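Local coordinates for cytochrome P450 monooxygenase (PDB 6KBH), which probably acts as a self-sufficient monooxygenase, carrying electrons from FMN through a [2Fe-2S] cluster to a P450 heme that activates oxygen, at residues 514-526 with 536-550. Residues are numbered along the deposited sequence; the frame is centred on the assembly and turned at random.
Sequences DCGAVSRQYSLCG and VAVLHDRESRGGSRW. With FMN (flavin mononucleotide), chain B.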
ATOM      1  N   ASP A 514     -13.650   6.792  -8.942  1.00101.63           N
ATOM      2  CA  ASP A 514     -13.015   7.978  -8.375  1.00103.67           C
ATOM      3  C   ASP A 514     -13.650   9.235  -8.950  1.00103.52           C
ATOM      4  O   ASP A 514     -13.363   9.613 -10.088  1.00102.57           O
ATOM      5  CB  ASP A 514     -11.517   7.963  -8.658  1.00103.41           C
ATOM      6  CG  ASP A 514     -10.780   6.953  -7.820  1.00101.86           C
ATOM      7  OD1 ASP A 514     -11.439   6.234  -7.040  1.00106.15           O
ATOM      8  OD2 ASP A 514      -9.539   6.883  -7.937  1.00103.64           O
ATOM      9  N   CYS A 515     -14.482   9.915  -8.161  1.00104.69           N
ATOM     10  CA  CYS A 515     -15.132  11.141  -8.624  1.00102.18           C
ATOM     11  C   CYS A 515     -14.258  12.330  -8.236  1.00103.29           C
ATOM     12  O   CYS A 515     -14.487  13.025  -7.244  1.00103.00           O
ATOM     13  CB  CYS A 515     -16.537  11.255  -8.051  1.00 95.07           C
ATOM     14  SG  CYS A 515     -17.501   9.740  -8.196  1.00 96.70           S
ATOM     15  N   GLY A 516     -13.234  12.563  -9.050  1.00100.22           N
ATOM     16  CA  GLY A 516     -12.261  13.586  -8.710  1.00107.84           C
ATOM     17  C   GLY A 516     -11.361  13.094  -7.593  1.00107.26           C
ATOM     18  O   GLY A 516     -10.772  12.009  -7.675  1.00 97.07           O
ATOM     19  N   ALA A 517     -11.259  13.887  -6.528  1.00102.17           N
ATOM     20  CA  ALA A 517     -10.408  13.542  -5.398  1.00103.00           C
ATOM     21  C   ALA A 517     -11.060  12.564  -4.427  1.00105.68           C
ATOM     22  O   ALA A 517     -10.432  12.207  -3.424  1.00107.88           O
ATOM     23  CB  ALA A 517      -9.991  14.810  -4.647  1.00 96.22           C
ATOM     24  N   VAL A 518     -12.290  12.121  -4.692  1.00 97.65           N
ATOM     25  CA  VAL A 518     -12.975  11.167  -3.831  1.00101.86           C
ATOM     26  C   VAL A 518     -13.447   9.984  -4.662  1.00 98.13           C
ATOM     27  O   VAL A 518     -13.513  10.039  -5.893  1.00 96.49           O
ATOM     28  CB  VAL A 518     -14.172  11.795  -3.084  1.00 94.87           C
ATOM     29  CG1 VAL A 518     -13.697  12.547  -1.853  1.00 95.94           C
ATOM     30  CG2 VAL A 518     -14.960  12.705  -4.012  1.00 98.72           C
ATOM     31  N   SER A 519     -13.777   8.901  -3.967  1.00 93.58           N
ATOM     32  CA  SER A 519     -14.387   7.727  -4.571  1.00102.04           C
ATOM     33  C   SER A 519     -15.790   7.541  -4.014  1.00 94.24           C
ATOM     34  O   SER A 519     -16.018   7.694  -2.810  1.00 92.77           O
ATOM     35  CB  SER A 519     -13.549   6.468  -4.317  1.00100.21           C
ATOM     36  OG  SER A 519     -13.650   6.038  -2.970  1.00100.47           O
ATOM     37  N   ARG A 520     -16.730   7.226  -4.899  1.00 91.48           N
ATOM     38  CA  ARG A 520     -18.091   6.885  -4.520  1.00 94.24           C
ATOM     39  C   ARG A 520     -18.479   5.607  -5.250  1.00 92.97           C
ATOM     40  O   ARG A 520     -17.868   5.238  -6.255  1.00101.65           O
ATOM     41  CB  ARG A 520     -19.079   8.013  -4.860  1.00 97.09           C
ATOM     42  CG  ARG A 520     -18.710   9.376  -4.287  1.00 93.61           C
ATOM     43  CD  ARG A 520     -19.135   9.510  -2.833  1.00 97.75           C
ATOM     44  NE  ARG A 520     -18.966  10.875  -2.344  1.00 99.76           N
ATOM     45  CZ  ARG A 520     -17.954  11.279  -1.583  1.00 97.13           C
ATOM     46  NH1 ARG A 520     -17.013  10.422  -1.216  1.00100.93           N
ATOM     47  NH2 ARG A 520     -17.884  12.543  -1.187  1.00 97.57           N
ATOM     48  N   GLN A 521     -19.503   4.930  -4.739  1.00 94.50           N
ATOM     49  CA  GLN A 521     -20.030   3.729  -5.370  1.00 99.59           C
ATOM     50  C   GLN A 521     -21.419   3.993  -5.929  1.00 94.21           C
ATOM     51  O   GLN A 521     -22.226   4.687  -5.307  1.00 99.24           O
ATOM     52  CB  GLN A 521     -20.092   2.551  -4.395  1.00100.91           C
ATOM     53  CG  GLN A 521     -18.848   2.371  -3.563  1.00105.71           C
ATOM     54  CD  GLN A 521     -19.109   2.624  -2.099  1.00109.20           C
ATOM     55  OE1 GLN A 521     -19.792   1.842  -1.436  1.00106.52           O
ATOM     56  NE2 GLN A 521     -18.581   3.728  -1.587  1.00109.15           N
ATOM     57  N   TYR A 522     -21.692   3.421  -7.100  1.00 91.21           N
ATOM     58  CA  TYR A 522     -22.983   3.554  -7.761  1.00 92.22           C
ATOM     59  C   TYR A 522     -23.373   2.210  -8.363  1.00 95.59           C
ATOM     60  O   TYR A 522     -22.573   1.607  -9.084  1.00 92.43           O
ATOM     61  CB  TYR A 522     -22.933   4.648  -8.836  1.00 93.20           C
ATOM     62  CG  TYR A 522     -22.501   6.001  -8.297  1.00102.32           C
ATOM     63  CD1 TYR A 522     -23.229   6.623  -7.304  1.00105.54           C
ATOM     64  CD2 TYR A 522     -21.361   6.648  -8.768  1.00 96.91           C
ATOM     65  CE1 TYR A 522     -22.864   7.841  -6.788  1.00 97.08           C
ATOM     66  CE2 TYR A 522     -20.980   7.892  -8.247  1.00100.64           C
ATOM     67  CZ  TYR A 522     -21.747   8.475  -7.252  1.00 97.96           C
ATOM     68  OH  TYR A 522     -21.444   9.692  -6.686  1.00104.20           O
ATOM     69  N   SER A 523     -24.591   1.749  -8.066  1.00 99.41           N
ATOM     70  CA  SER A 523     -25.088   0.486  -8.604  1.00 89.00           C
ATOM     71  C   SER A 523     -25.016   0.466 -10.131  1.00 90.67           C
ATOM     72  O   SER A 523     -24.883   1.501 -10.796  1.00 98.65           O
ATOM     73  CB  SER A 523     -26.529   0.243  -8.152  1.00 86.15           C
ATOM     74  OG  SER A 523     -26.617   0.142  -6.743  1.00 91.32           O
ATOM     75  N   LEU A 524     -25.097  -0.740 -10.687  1.00 98.39           N
ATOM     76  CA  LEU A 524     -25.013  -0.949 -12.129  1.00 94.51           C
ATOM     77  C   LEU A 524     -26.378  -1.324 -12.680  1.00 89.57           C
ATOM     78  O   LEU A 524     -26.910  -2.398 -12.374  1.00 77.72           O
ATOM     79  CB  LEU A 524     -23.979  -2.015 -12.462  1.00 93.44           C
ATOM     80  CG  LEU A 524     -22.618  -1.488 -12.050  1.00 94.33           C
ATOM     81  CD1 LEU A 524     -21.793  -2.614 -11.491  1.00102.48           C
ATOM     82  CD2 LEU A 524     -21.990  -0.849 -13.257  1.00 90.63           C
ATOM     83  N   CYS A 525     -26.917  -0.438 -13.512  1.00100.27           N
ATOM     84  CA  CYS A 525     -28.243  -0.572 -14.093  1.00 93.91           C
ATOM     85  C   CYS A 525     -28.193  -0.889 -15.576  1.00 96.81           C
ATOM     86  O   CYS A 525     -29.220  -0.801 -16.254  1.00101.04           O
ATOM     87  CB  CYS A 525     -29.031   0.710 -13.857  1.00 84.28           C
ATOM     88  SG  CYS A 525     -28.014   2.164 -14.117  1.00 94.65           S
ATOM     89  N   GLY A 526     -27.020  -1.239 -16.094  1.00 93.39           N
ATOM     90  CA  GLY A 526     -26.871  -1.584 -17.490  1.00 90.02           C
ATOM     91  C   GLY A 526     -27.273  -3.020 -17.750  1.00101.12           C
ATOM     92  O   GLY A 526     -27.925  -3.674 -16.933  1.00105.60           O
ATOM     93  N   VAL A 536     -23.996   3.302 -15.048  1.00 86.91           N
ATOM     94  CA  VAL A 536     -24.410   3.824 -13.754  1.00 93.96           C
ATOM     95  C   VAL A 536     -25.243   5.075 -13.989  1.00 93.14           C
ATOM     96  O   VAL A 536     -25.091   5.765 -15.002  1.00 90.22           O
ATOM     97  CB  VAL A 536     -23.207   4.134 -12.838  1.00 89.66           C
ATOM     98  CG1 VAL A 536     -22.518   2.850 -12.420  1.00 90.57           C
ATOM     99  CG2 VAL A 536     -22.231   5.059 -13.543  1.00 82.58           C
ATOM    100  N   ALA A 537     -26.131   5.367 -13.042  1.00 94.93           N
ATOM    101  CA  ALA A 537     -27.054   6.495 -13.158  1.00 88.01           C
ATOM    102  C   ALA A 537     -26.914   7.393 -11.932  1.00 87.16           C
ATOM    103  O   ALA A 537     -27.672   7.253 -10.975  1.00101.13           O
ATOM    104  CB  ALA A 537     -28.488   6.006 -13.335  1.00 89.11           C
ATOM    105  N   VAL A 538     -25.981   8.340 -11.973  1.00 88.26           N
ATOM    106  CA  VAL A 538     -25.672   9.146 -10.794  1.00 94.65           C
ATOM    107  C   VAL A 538     -26.682  10.279 -10.644  1.00 96.70           C
ATOM    108  O   VAL A 538     -27.072  10.926 -11.622  1.00 95.65           O
ATOM    109  CB  VAL A 538     -24.234   9.687 -10.879  1.00 97.10           C
ATOM    110  CG1 VAL A 538     -24.066  10.529 -12.124  1.00100.71           C
ATOM    111  CG2 VAL A 538     -23.886  10.484  -9.628  1.00 94.21           C
ATOM    112  N   LEU A 539     -27.110  10.519  -9.406  1.00 99.21           N
ATOM    113  CA  LEU A 539     -27.992  11.628  -9.067  1.00 94.00           C
ATOM    114  C   LEU A 539     -27.181  12.794  -8.512  1.00 97.23           C
ATOM    115  O   LEU A 539     -26.237  12.597  -7.742  1.00 92.87           O
ATOM    116  CB  LEU A 539     -29.049  11.191  -8.044  1.00 88.32           C
ATOM    117  CG  LEU A 539     -29.663  12.250  -7.116  1.00 92.79           C
ATOM    118  CD1 LEU A 539     -30.511  13.248  -7.893  1.00 97.94           C
ATOM    119  CD2 LEU A 539     -30.479  11.610  -6.001  1.00 89.35           C
ATOM    120  N   HIS A 540     -27.551  14.009  -8.917  1.00105.04           N
ATOM    121  CA  HIS A 540     -26.989  15.227  -8.333  1.00100.02           C
ATOM    122  C   HIS A 540     -27.585  15.392  -6.950  1.00105.19           C
ATOM    123  O   HIS A 540     -28.704  15.888  -6.800  1.00110.03           O
ATOM    124  CB  HIS A 540     -27.298  16.450  -9.192  1.00 97.05           C
ATOM    125  CG  HIS A 540     -26.279  17.545  -9.087  1.00 91.53           C
ATOM    126  ND1 HIS A 540     -25.791  17.998  -7.880  1.00100.85           N
ATOM    127  CD2 HIS A 540     -25.679  18.296 -10.040  1.00 93.32           C
ATOM    128  CE1 HIS A 540     -24.923  18.971  -8.097  1.00 91.91           C
ATOM    129  NE2 HIS A 540     -24.835  19.170  -9.399  1.00 90.92           N
ATOM    130  N   ASP A 541     -26.854  14.961  -5.933  1.00102.08           N
ATOM    131  CA  ASP A 541     -27.294  15.215  -4.573  1.00109.64           C
ATOM    132  C   ASP A 541     -27.339  16.719  -4.341  1.00117.02           C
ATOM    133  O   ASP A 541     -26.325  17.410  -4.508  1.00109.78           O
ATOM    134  CB  ASP A 541     -26.356  14.533  -3.579  1.00106.41           C
ATOM    135  CG  ASP A 541     -27.010  14.285  -2.236  1.00112.58           C
ATOM    136  OD1 ASP A 541     -28.181  14.691  -2.060  1.00114.89           O
ATOM    137  OD2 ASP A 541     -26.355  13.686  -1.358  1.00111.29           O
ATOM    138  N   ARG A 542     -28.530  17.229  -3.997  1.00112.76           N
ATOM    139  CA  ARG A 542     -28.669  18.665  -3.769  1.00112.53           C
ATOM    140  C   ARG A 542     -27.723  19.137  -2.673  1.00114.19           C
ATOM    141  O   ARG A 542     -27.187  20.248  -2.741  1.00114.25           O
ATOM    142  CB  ARG A 542     -30.116  19.020  -3.410  1.00121.08           C
ATOM    143  CG  ARG A 542     -31.188  18.226  -4.133  1.00129.80           C
ATOM    144  CD  ARG A 542     -32.324  17.939  -3.176  1.00126.32           C
ATOM    145  NE  ARG A 542     -31.789  17.472  -1.902  1.00134.01           N
ATOM    146  CZ  ARG A 542     -32.527  17.182  -0.838  1.00135.97           C
ATOM    147  NH1 ARG A 542     -33.845  17.307  -0.891  1.00130.43           N
ATOM    148  NH2 ARG A 542     -31.941  16.770   0.277  1.00135.80           N
ATOM    149  N   GLU A 543     -27.515  18.308  -1.658  1.00112.63           N
ATOM    150  CA  GLU A 543     -26.515  18.530  -0.622  1.00112.94           C
ATOM    151  C   GLU A 543     -25.389  17.534  -0.890  1.00117.73           C
ATOM    152  O   GLU A 543     -25.469  16.368  -0.488  1.00120.32           O
ATOM    153  CB  GLU A 543     -27.116  18.347   0.770  1.00119.92           C
ATOM    154  CG  GLU A 543     -26.289  18.920   1.906  1.00126.82           C
ATOM    155  CD  GLU A 543     -26.970  18.746   3.250  1.00127.50           C
ATOM    156  OE1 GLU A 543     -28.013  18.059   3.295  1.00122.78           O
ATOM    157  OE2 GLU A 543     -26.466  19.289   4.256  1.00129.09           O
ATOM    158  N   SER A 544     -24.344  17.994  -1.575  1.00112.23           N
ATOM    159  CA  SER A 544     -23.311  17.125  -2.123  1.00106.03           C
ATOM    160  C   SER A 544     -21.964  17.479  -1.511  1.00110.72           C
ATOM    161  O   SER A 544     -21.490  18.611  -1.657  1.00112.94           O
ATOM    162  CB  SER A 544     -23.248  17.249  -3.645  1.00103.48           C
ATOM    163  OG  SER A 544     -22.210  16.444  -4.177  1.00107.64           O
ATOM    164  N   ARG A 545     -21.342  16.505  -0.847  1.00101.56           N
ATOM    165  CA  ARG A 545     -20.004  16.688  -0.299  1.00 95.62           C
ATOM    166  C   ARG A 545     -18.926  16.755  -1.378  1.00102.50           C
ATOM    167  O   ARG A 545     -17.748  16.910  -1.037  1.00102.27           O
ATOM    168  CB  ARG A 545     -19.691  15.565   0.696  1.00 95.46           C
ATOM    169  CG  ARG A 545     -20.260  14.215   0.298  1.00101.68           C
ATOM    170  CD  ARG A 545     -20.744  13.358   1.466  1.00 96.40           C
ATOM    171  NE  ARG A 545     -20.928  11.979   1.018  1.00 99.39           N
ATOM    172  CZ  ARG A 545     -21.305  10.961   1.788  1.00106.07           C
ATOM    173  NH1 ARG A 545     -21.560  11.142   3.078  1.00112.85           N
ATOM    174  NH2 ARG A 545     -21.431   9.755   1.252  1.00 97.87           N
ATOM    175  N   GLY A 546     -19.286  16.631  -2.656  1.00 97.73           N
ATOM    176  CA  GLY A 546     -18.342  16.878  -3.731  1.00 93.66           C
ATOM    177  C   GLY A 546     -18.306  15.831  -4.826  1.00102.99           C
ATOM    178  O   GLY A 546     -17.975  16.140  -5.976  1.00 98.04           O
ATOM    179  N   GLY A 547     -18.637  14.585  -4.482  1.00107.10           N
ATOM    180  CA  GLY A 547     -18.558  13.515  -5.465  1.00 99.45           C
ATOM    181  C   GLY A 547     -19.633  13.620  -6.531  1.00 98.16           C
ATOM    182  O   GLY A 547     -19.349  13.521  -7.729  1.00100.17           O
ATOM    183  N   SER A 548     -20.886  13.814  -6.110  1.00101.31           N
ATOM    184  CA  SER A 548     -21.971  13.901  -7.081  1.00102.87           C
ATOM    185  C   SER A 548     -21.863  15.168  -7.917  1.00100.39           C
ATOM    186  O   SER A 548     -22.167  15.150  -9.114  1.00100.90           O
ATOM    187  CB  SER A 548     -23.328  13.837  -6.378  1.00 95.91           C
ATOM    188  OG  SER A 548     -23.725  15.115  -5.923  1.00108.46           O
ATOM    189  N   ARG A 549     -21.440  16.280  -7.310  1.00 99.46           N
ATOM    190  CA  ARG A 549     -21.248  17.502  -8.082  1.00103.07           C
ATOM    191  C   ARG A 549     -20.236  17.296  -9.198  1.00105.74           C
ATOM    192  O   ARG A 549     -20.494  17.639 -10.359  1.00105.80           O
ATOM    193  CB  ARG A 549     -20.805  18.650  -7.171  1.00 98.47           C
ATOM    194  CG  ARG A 549     -21.649  19.911  -7.319  1.00106.42           C
ATOM    195  CD  ARG A 549     -21.164  20.991  -6.370  1.00104.90           C
ATOM    196  NE  ARG A 549     -19.717  21.160  -6.476  1.00119.95           N
ATOM    197  CZ  ARG A 549     -18.878  20.923  -5.476  1.00113.78           C
ATOM    198  NH1 ARG A 549     -19.353  20.509  -4.310  1.00112.64           N
ATOM    199  NH2 ARG A 549     -17.574  21.083  -5.642  1.00114.63           N
ATOM    200  N   TRP A 550     -19.076  16.731  -8.854  1.00104.49           N
ATOM    201  CA  TRP A 550     -18.003  16.583  -9.830  1.00 99.65           C
ATOM    202  C   TRP A 550     -18.479  15.868 -11.088  1.00100.77           C
ATOM    203  O   TRP A 550     -18.139  16.273 -12.207  1.00104.32           O
ATOM    204  CB  TRP A 550     -16.815  15.833  -9.226  1.00100.89           C
ATOM    205  CG  TRP A 550     -15.699  15.762 -10.211  1.00 97.35           C
ATOM    206  CD1 TRP A 550     -14.738  16.703 -10.426  1.00 99.77           C
ATOM    207  CD2 TRP A 550     -15.472  14.727 -11.178  1.00105.65           C
ATOM    208  NE1 TRP A 550     -13.909  16.308 -11.448  1.00105.78           N
ATOM    209  CE2 TRP A 550     -14.339  15.100 -11.927  1.00104.49           C
ATOM    210  CE3 TRP A 550     -16.108  13.517 -11.474  1.00100.26           C
ATOM    211  CZ2 TRP A 550     -13.828  14.306 -12.951  1.00 97.40           C
ATOM    212  CZ3 TRP A 550     -15.599  12.730 -12.491  1.00 97.34           C
ATOM    213  CH2 TRP A 550     -14.470  13.128 -13.217  1.00 91.05           C
TER
HETATM  214  N1  FMN B 801     -23.637   4.237  -2.078  1.00106.63           N
HETATM  215  C2  FMN B 801     -23.245   3.052  -1.587  1.00107.64           C
HETATM  216  O2  FMN B 801     -22.646   3.019  -0.464  1.00111.58           O
HETATM  217  N3  FMN B 801     -23.459   1.900  -2.237  1.00107.30           N
HETATM  218  C4  FMN B 801     -24.093   1.930  -3.427  1.00104.56           C
HETATM  219  O4  FMN B 801     -24.323   0.779  -4.105  1.00112.62           O
HETATM  220  C4A FMN B 801     -24.514   3.147  -3.960  1.00103.67           C
HETATM  221  N5  FMN B 801     -25.144   3.162  -5.146  1.00 98.03           N
HETATM  222  C5A FMN B 801     -25.538   4.338  -5.649  1.00 96.99           C
HETATM  223  C6  FMN B 801     -26.185   4.320  -6.871  1.00 91.54           C
HETATM  224  C7  FMN B 801     -26.614   5.498  -7.434  1.00 95.05           C
HETATM  225  C7M FMN B 801     -27.315   5.332  -8.805  1.00 95.25           C
HETATM  226  C8  FMN B 801     -26.410   6.720  -6.782  1.00 91.05           C
HETATM  227  C8M FMN B 801     -26.860   8.044  -7.367  1.00 76.38           C
HETATM  228  C9  FMN B 801     -25.773   6.735  -5.546  1.00 91.87           C
HETATM  229  C9A FMN B 801     -25.319   5.543  -4.973  1.00 94.17           C
HETATM  230  N10 FMN B 801     -24.691   5.523  -3.776  1.00 95.39           N
HETATM  231  C10 FMN B 801     -24.280   4.329  -3.265  1.00104.29           C
HETATM  232  C1' FMN B 801     -24.396   6.779  -3.017  1.00 93.64           C
HETATM  233  C2' FMN B 801     -23.103   7.421  -3.454  1.00101.02           C
HETATM  234  O2' FMN B 801     -21.988   6.698  -3.130  1.00 95.40           O
HETATM  235  C3' FMN B 801     -22.962   8.805  -2.874  1.00 99.96           C
HETATM  236  O3' FMN B 801     -23.049   8.845  -1.474  1.00104.56           O
HETATM  237  C4' FMN B 801     -23.985   9.777  -3.501  1.00103.12           C
HETATM  238  O4' FMN B 801     -24.174   9.774  -4.865  1.00102.38           O
HETATM  239  C5' FMN B 801     -23.596  11.262  -3.234  1.00101.05           C
HETATM  240  O5' FMN B 801     -22.196  11.616  -3.357  1.00103.68           O
HETATM  241  P   FMN B 801     -21.715  12.976  -2.735  1.00 96.66           P
HETATM  242  O1P FMN B 801     -20.239  12.911  -2.440  1.00 98.48           O
HETATM  243  O2P FMN B 801     -21.946  14.110  -3.683  1.00 99.14           O
HETATM  244  O3P FMN B 801     -22.498  13.201  -1.480  1.00112.24           O
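Phosphate oxygen O1P of FMN is gripped from both segments: R520 NH2 gives it a hydrogen bond of 2.7 Å, and G547 N, from the first turn of helix 547-554, adds another at 3.1 Å; R520 NE also points at O1P, modelled too close to be trusted. Arginine suits the strand because its guanidinium can turn an edge to the phosphate, and a bend at chi2 (-82°) brings that edge round to O1P. Glycine suits position 547 because a side chain there would point at the R520 guanidinium and would probably compete with it for the space beside the phosphate. S548 N binds the neighbouring O2P at 2.7 Å, so the helix N-terminus, with G546 as N-cap, faces the phosphate and probably helps to balance its charge. R545 crosses R520 with the guanidinium planes 74° apart; the nearby phosphate probably offsets their like charges, and R545 NH1 is held by a salt bridge to E737. This is the flavin site of the ferredoxin-reductase-like antiparallel barrel, in which strand 518-523 runs beside the cofactor and helix 547-554 receives its phosphate. Further along the strand, Y522 turns a ring face to V538 CG2, 4.1 Å from the ring centroid, while its OH makes a weak hydrogen bond to FMN O4'. An alanine in place of Y522 is likely to open a gap beside V538 and deprive the ribityl O4' of that partner. Nearer the isoalloxazine, S523 N donates to FMN N5 at 3.3 Å. Beyond the phosphate end, W550 lies flat against the C515-V518 turn, with G516 CA 4.1 Å from the centroid of its five-membered ring, a CH-pi contact over the face; the positive phi of G516 suits a residue without a side chain.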